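Local coordinates for 4-amino-4-deoxy-L-arabinose transferase or related glycosyltransferases of PMT family (Cupriavidus metallidurans, PDB 5EZM), which probably transfers 4-amino-4-deoxy-L-arabinose from a polyprenyl-phosphate carrier to lipid A, as an integral-membrane glycosyltransferase of the GT-C fold, at residues A408-M420 with G445-T459. Sequence-based numbering, arbitrary orientation.
With MPG ([(Z)-octadec-9-enyl] (2R)-2,3-bis(oxidanyl)propanoate), chain X; MPG ([(Z)-octadec-9-enyl] (2R)-2,3-bis(oxidanyl)propanoate), chain N; MPG ([(Z)-octadec-9-enyl] (2R)-2,3-bis(oxidanyl)propanoate), chain B.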
loop_
_atom_site.group_PDB
_atom_site.type_symbol
_atom_site.label_atom_id
_atom_site.label_comp_id
_atom_site.label_asym_id
_atom_site.label_seq_id
_atom_site.Cartn_x
_atom_site.Cartn_y
_atom_site.Cartn_z
ATOM N N ALA A 408 -14.138 -12.372 16.836
ATOM C CA ALA A 408 -13.534 -13.318 15.905
ATOM C C ALA A 408 -12.152 -12.869 15.437
ATOM O O ALA A 408 -11.347 -13.711 15.028
ATOM C CB ALA A 408 -14.450 -13.527 14.698
ATOM N N TYR A 409 -11.862 -11.568 15.473
ATOM C CA TYR A 409 -10.521 -11.114 15.122
ATOM C C TYR A 409 -9.523 -11.433 16.231
ATOM O O TYR A 409 -8.353 -11.727 15.950
ATOM C CB TYR A 409 -10.551 -9.612 14.826
ATOM C CG TYR A 409 -9.341 -9.071 14.093
ATOM C CD1 TYR A 409 -8.389 -9.923 13.547
ATOM C CD2 TYR A 409 -9.152 -7.703 13.950
ATOM C CE1 TYR A 409 -7.284 -9.429 12.883
ATOM C CE2 TYR A 409 -8.050 -7.199 13.286
ATOM C CZ TYR A 409 -7.120 -8.066 12.753
ATOM O OH TYR A 409 -6.019 -7.574 12.089
ATOM N N ALA A 410 -9.974 -11.405 17.489
ATOM C CA ALA A 410 -9.062 -11.592 18.615
ATOM C C ALA A 410 -8.401 -12.964 18.586
ATOM O O ALA A 410 -7.200 -13.085 18.850
ATOM C CB ALA A 410 -9.807 -11.387 19.932
ATOM N N VAL A 411 -9.168 -14.012 18.275
ATOM C CA VAL A 411 -8.572 -15.343 18.207
ATOM C C VAL A 411 -7.515 -15.403 17.114
ATOM O O VAL A 411 -6.486 -16.072 17.273
ATOM C CB VAL A 411 -9.664 -16.419 18.017
ATOM C CG1 VAL A 411 -10.600 -16.047 16.889
ATOM C CG2 VAL A 411 -9.041 -17.784 17.758
ATOM N N TRP A 412 -7.720 -14.681 16.005
ATOM C CA TRP A 412 -6.727 -14.699 14.936
ATOM C C TRP A 412 -5.473 -13.922 15.322
ATOM O O TRP A 412 -4.359 -14.309 14.945
ATOM C CB TRP A 412 -7.323 -14.157 13.637
ATOM C CG TRP A 412 -8.296 -15.108 13.008
ATOM C CD1 TRP A 412 -9.582 -14.839 12.644
ATOM C CD2 TRP A 412 -8.069 -16.489 12.690
ATOM N NE1 TRP A 412 -10.165 -15.961 12.110
ATOM C CE2 TRP A 412 -9.259 -16.988 12.129
ATOM C CE3 TRP A 412 -6.973 -17.351 12.822
ATOM C CZ2 TRP A 412 -9.388 -18.311 11.702
ATOM C CZ3 TRP A 412 -7.101 -18.664 12.398
ATOM C CH2 TRP A 412 -8.299 -19.129 11.845
ATOM N N VAL A 413 -5.629 -12.830 16.073
ATOM C CA VAL A 413 -4.456 -12.117 16.579
ATOM C C VAL A 413 -3.677 -13.001 17.550
ATOM O O VAL A 413 -2.442 -13.096 17.488
ATOM C CB VAL A 413 -4.875 -10.789 17.229
ATOM C CG1 VAL A 413 -3.666 -10.086 17.825
ATOM C CG2 VAL A 413 -5.563 -9.906 16.200
ATOM N N ALA A 414 -4.392 -13.666 18.462
ATOM C CA ALA A 414 -3.739 -14.582 19.388
ATOM C C ALA A 414 -2.986 -15.673 18.641
ATOM O O ALA A 414 -1.844 -15.999 18.988
ATOM C CB ALA A 414 -4.769 -15.191 20.337
ATOM N N VAL A 415 -3.605 -16.241 17.603
ATOM C CA VAL A 415 -2.921 -17.233 16.777
ATOM C C VAL A 415 -1.667 -16.630 16.152
ATOM O O VAL A 415 -0.614 -17.277 16.090
ATOM C CB VAL A 415 -3.878 -17.791 15.704
ATOM C CG1 VAL A 415 -3.111 -18.574 14.647
ATOM C CG2 VAL A 415 -4.937 -18.673 16.345
ATOM N N ALA A 416 -1.756 -15.377 15.696
ATOM C CA ALA A 416 -0.601 -14.726 15.082
ATOM C C ALA A 416 0.567 -14.641 16.060
ATOM O O ALA A 416 1.700 -15.020 15.733
ATOM C CB ALA A 416 -0.990 -13.336 14.575
ATOM N N PHE A 417 0.313 -14.154 17.277
ATOM C CA PHE A 417 1.405 -14.099 18.243
ATOM C C PHE A 417 1.877 -15.494 18.634
ATOM O O PHE A 417 3.051 -15.674 18.984
ATOM C CB PHE A 417 0.989 -13.295 19.474
ATOM C CG PHE A 417 0.983 -11.809 19.245
ATOM C CD1 PHE A 417 2.169 -11.127 19.028
ATOM C CD2 PHE A 417 -0.206 -11.098 19.238
ATOM C CE1 PHE A 417 2.170 -9.763 18.810
ATOM C CE2 PHE A 417 -0.213 -9.732 19.020
ATOM C CZ PHE A 417 0.977 -9.063 18.807
ATOM N N VAL A 418 0.999 -16.497 18.556
ATOM C CA VAL A 418 1.415 -17.857 18.882
ATOM C C VAL A 418 2.397 -18.379 17.837
ATOM O O VAL A 418 3.433 -18.959 18.179
ATOM C CB VAL A 418 0.195 -18.783 19.035
ATOM C CG1 VAL A 418 0.622 -20.242 18.980
ATOM C CG2 VAL A 418 -0.503 -18.509 20.356
ATOM N N VAL A 419 2.100 -18.174 16.550
ATOM C CA VAL A 419 3.033 -18.644 15.529
ATOM C C VAL A 419 4.325 -17.836 15.582
ATOM O O VAL A 419 5.411 -18.374 15.318
ATOM C CB VAL A 419 2.384 -18.629 14.125
ATOM C CG1 VAL A 419 1.803 -17.286 13.800
ATOM C CG2 VAL A 419 3.388 -19.030 13.053
ATOM N N MET A 420 4.247 -16.552 15.951
ATOM C CA MET A 420 5.474 -15.802 16.216
ATOM C C MET A 420 6.304 -16.482 17.300
ATOM O O MET A 420 7.517 -16.672 17.145
ATOM C CB MET A 420 5.148 -14.367 16.625
ATOM C CG MET A 420 4.586 -13.506 15.516
ATOM S SD MET A 420 4.266 -11.825 16.082
ATOM C CE MET A 420 3.231 -11.219 14.751
ATOM N N GLY A 445 8.919 -17.102 10.837
ATOM C CA GLY A 445 7.867 -17.124 11.838
ATOM C C GLY A 445 7.166 -15.787 11.971
ATOM O O GLY A 445 5.938 -15.726 12.060
ATOM N N MET A 446 7.938 -14.697 11.978
ATOM C CA MET A 446 7.344 -13.365 12.050
ATOM C C MET A 446 6.460 -13.096 10.841
ATOM O O MET A 446 5.332 -12.611 10.978
ATOM C CB MET A 446 8.442 -12.306 12.156
ATOM C CG MET A 446 9.135 -12.288 13.494
ATOM S SD MET A 446 7.972 -11.864 14.798
ATOM C CE MET A 446 8.591 -12.888 16.122
ATOM N N TYR A 447 6.961 -13.409 9.643
ATOM C CA TYR A 447 6.207 -13.140 8.425
ATOM C C TYR A 447 4.895 -13.914 8.408
ATOM O O TYR A 447 3.834 -13.356 8.104
ATOM C CB TYR A 447 7.056 -13.484 7.203
ATOM C CG TYR A 447 6.266 -13.581 5.919
ATOM C CD1 TYR A 447 5.673 -12.457 5.361
ATOM C CD2 TYR A 447 6.122 -14.793 5.261
ATOM C CE1 TYR A 447 4.954 -12.540 4.190
ATOM C CE2 TYR A 447 5.408 -14.885 4.086
ATOM C CZ TYR A 447 4.827 -13.756 3.556
ATOM O OH TYR A 447 4.111 -13.842 2.386
ATOM N N LEU A 448 4.948 -15.208 8.739
ATOM C CA LEU A 448 3.715 -15.981 8.828
ATOM C C LEU A 448 2.791 -15.413 9.898
ATOM O O LEU A 448 1.567 -15.400 9.729
ATOM C CB LEU A 448 4.031 -17.450 9.109
ATOM C CG LEU A 448 4.808 -18.207 8.026
ATOM C CD1 LEU A 448 5.035 -19.655 8.435
ATOM C CD2 LEU A 448 4.096 -18.130 6.686
ATOM N N GLY A 449 3.361 -14.925 10.999
ATOM C CA GLY A 449 2.581 -14.342 12.072
ATOM C C GLY A 449 1.792 -13.125 11.638
ATOM O O GLY A 449 0.563 -13.093 11.758
ATOM N N PHE A 450 2.492 -12.115 11.118
ATOM C CA PHE A 450 1.801 -10.916 10.664
ATOM C C PHE A 450 0.892 -11.207 9.479
ATOM O O PHE A 450 -0.122 -10.522 9.298
ATOM C CB PHE A 450 2.815 -9.826 10.323
ATOM C CG PHE A 450 3.484 -9.236 11.531
ATOM C CD1 PHE A 450 2.809 -8.335 12.339
ATOM C CD2 PHE A 450 4.778 -9.591 11.866
ATOM C CE1 PHE A 450 3.415 -7.794 13.454
ATOM C CE2 PHE A 450 5.387 -9.051 12.982
ATOM C CZ PHE A 450 4.703 -8.151 13.776
ATOM N N THR A 451 1.225 -12.217 8.672
ATOM C CA THR A 451 0.307 -12.638 7.619
ATOM C C THR A 451 -1.002 -13.132 8.217
ATOM O O THR A 451 -2.088 -12.766 7.753
ATOM C CB THR A 451 0.949 -13.719 6.748
ATOM O OG1 THR A 451 2.038 -13.154 6.006
ATOM C CG2 THR A 451 -0.073 -14.293 5.775
ATOM N N VAL A 452 -0.920 -13.957 9.265
ATOM C CA VAL A 452 -2.133 -14.399 9.948
ATOM C C VAL A 452 -2.877 -13.206 10.530
ATOM O O VAL A 452 -4.110 -13.136 10.474
ATOM C CB VAL A 452 -1.796 -15.440 11.033
ATOM C CG1 VAL A 452 -3.027 -15.739 11.878
ATOM C CG2 VAL A 452 -1.264 -16.714 10.398
ATOM N N ALA A 453 -2.142 -12.239 11.088
ATOM C CA ALA A 453 -2.795 -11.055 11.634
ATOM C C ALA A 453 -3.523 -10.265 10.553
ATOM O O ALA A 453 -4.564 -9.657 10.826
ATOM C CB ALA A 453 -1.774 -10.172 12.349
ATOM N N LEU A 454 -3.003 -10.267 9.323
ATOM C CA LEU A 454 -3.672 -9.544 8.246
ATOM C C LEU A 454 -4.883 -10.316 7.734
ATOM O O LEU A 454 -5.961 -9.741 7.546
ATOM C CB LEU A 454 -2.692 -9.257 7.105
ATOM C CG LEU A 454 -3.252 -8.458 5.921
ATOM C CD1 LEU A 454 -3.971 -7.209 6.397
ATOM C CD2 LEU A 454 -2.155 -8.101 4.925
ATOM N N LEU A 455 -4.725 -11.623 7.504
ATOM C CA LEU A 455 -5.856 -12.440 7.078
ATOM C C LEU A 455 -6.980 -12.418 8.104
ATOM O O LEU A 455 -8.157 -12.491 7.738
ATOM C CB LEU A 455 -5.400 -13.875 6.827
ATOM C CG LEU A 455 -4.356 -14.074 5.729
ATOM C CD1 LEU A 455 -3.942 -15.531 5.664
ATOM C CD2 LEU A 455 -4.884 -13.603 4.382
ATOM N N GLY A 456 -6.641 -12.314 9.390
ATOM C CA GLY A 456 -7.669 -12.225 10.409
ATOM C C GLY A 456 -8.522 -10.981 10.280
ATOM O O GLY A 456 -9.693 -10.982 10.674
ATOM N N HIS A 457 -7.958 -9.906 9.724
ATOM C CA HIS A 457 -8.735 -8.693 9.505
ATOM C C HIS A 457 -9.916 -8.914 8.568
ATOM O O HIS A 457 -10.807 -8.061 8.513
ATOM C CB HIS A 457 -7.838 -7.582 8.955
ATOM C CG HIS A 457 -8.526 -6.259 8.840
ATOM N ND1 HIS A 457 -9.000 -5.767 7.642
ATOM C CD2 HIS A 457 -8.839 -5.332 9.777
ATOM C CE1 HIS A 457 -9.564 -4.589 7.844
ATOM N NE2 HIS A 457 -9.483 -4.303 9.132
ATOM N N GLU A 458 -9.946 -10.034 7.838
ATOM C CA GLU A 458 -11.108 -10.357 7.017
ATOM C C GLU A 458 -12.387 -10.416 7.847
ATOM O O GLU A 458 -13.471 -10.111 7.335
ATOM C CB GLU A 458 -10.874 -11.683 6.287
ATOM C CG GLU A 458 -12.111 -12.342 5.708
ATOM C CD GLU A 458 -12.612 -11.684 4.433
ATOM O OE1 GLU A 458 -12.234 -10.531 4.148
ATOM O OE2 GLU A 458 -13.393 -12.329 3.707
ATOM N N THR A 459 -12.277 -10.775 9.132
ATOM C CA THR A 459 -13.459 -10.862 9.987
ATOM C C THR A 459 -14.221 -9.543 10.026
ATOM O O THR A 459 -15.456 -9.534 9.989
ATOM C CB THR A 459 -13.064 -11.284 11.404
ATOM O OG1 THR A 459 -12.098 -10.364 11.928
ATOM C CG2 THR A 459 -12.482 -12.685 11.406
HETATM C C2 MPG X . -12.660 -16.277 9.980
HETATM C C3 MPG X . -12.395 -15.314 8.830
HETATM C C4 MPG X . -10.913 -15.119 8.545
HETATM C C5 MPG X . -10.075 -16.381 8.811
HETATM C C6 MPG X . -8.564 -16.097 8.866
HETATM C C7 MPG X . -7.723 -17.383 8.735
HETATM C C8 MPG X . -6.204 -17.130 8.887
HETATM C C1 MPG X . -14.034 -16.049 10.614
HETATM C C2 MPG N . -5.935 -2.755 8.665
HETATM C C3 MPG N . -5.157 -4.064 8.601
HETATM C C4 MPG N . -4.447 -4.376 9.908
HETATM C C5 MPG N . -3.379 -5.469 9.740
HETATM C C6 MPG N . -2.443 -5.544 10.958
HETATM C C7 MPG N . -1.148 -6.325 10.670
HETATM C C8 MPG N . -0.098 -6.131 11.791
HETATM C C1 MPG N . -6.594 -2.405 7.327
HETATM C C2 MPG B . -1.356 -18.988 7.246
HETATM C C3 MPG B . -1.249 -18.454 5.823
HETATM C C4 MPG B . -2.104 -19.239 4.840
HETATM C C5 MPG B . -1.475 -19.275 3.438
HETATM C C6 MPG B . -1.885 -20.526 2.644
HETATM C C1 MPG B . 0.009 -19.087 7.935
#
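Tyr409 and Ala453 tie together an antiparallel hairpin of two helices, 403-430 and 435-456, both predicted to cross the membrane, in this GT-C transferase. The short segments' axes approach to 7.8 Å at 176°, a closeness that small residues permit: Gly445, Gly449 and Gly456 face the partner helix, and the lack of a side chain at Gly449 and Gly456 lets Met420 and the CB of Trp412 lie close against their backbone.

Tyr409 can be followed outward. Its CB meets Thr459 OG1, whose hydroxyl is hydrogen-bonded to Gly456 O. CG lies anti to the backbone N (chi1 -164°), which swings the ring across the interface; CD1 and CE1 pass along the Gly456 carbonyl, CE1 also nearing His457 N. His457 CA sits over one face, Val413 CG2 over the opposite one, and the imidazole turns its edge to the phenol in an offset edge-to-face pair. At the tip, OH donates to Ala453 O (2.8 Å), so tyrosine supplies both a flat apolar body and a polar end.

Midway, Ala416 CB meets Ala453 CB (3.9 Å), while Val452 sends CG1 to Trp412 O and CG2 to MPG of chain B. Trp412 lays its indole against MPG of chain X, C6 over one face, and its CD1 meets Thr459 CG2 (3.8 Å); an alanine here would probably uncover that chain on its indole side and cost Thr459 CG2 one apolar neighbour.

Met420, flexible and unbranched, enters a hole formed by Gly445, Met446, Gly449 and Phe450. Its chain, extended beyond CG, carries SD above the Phe450 face as a more distant Met-aromatic contact and sets CE over the ring centre in a CH-pi contact, 3.4 Å from the centroid.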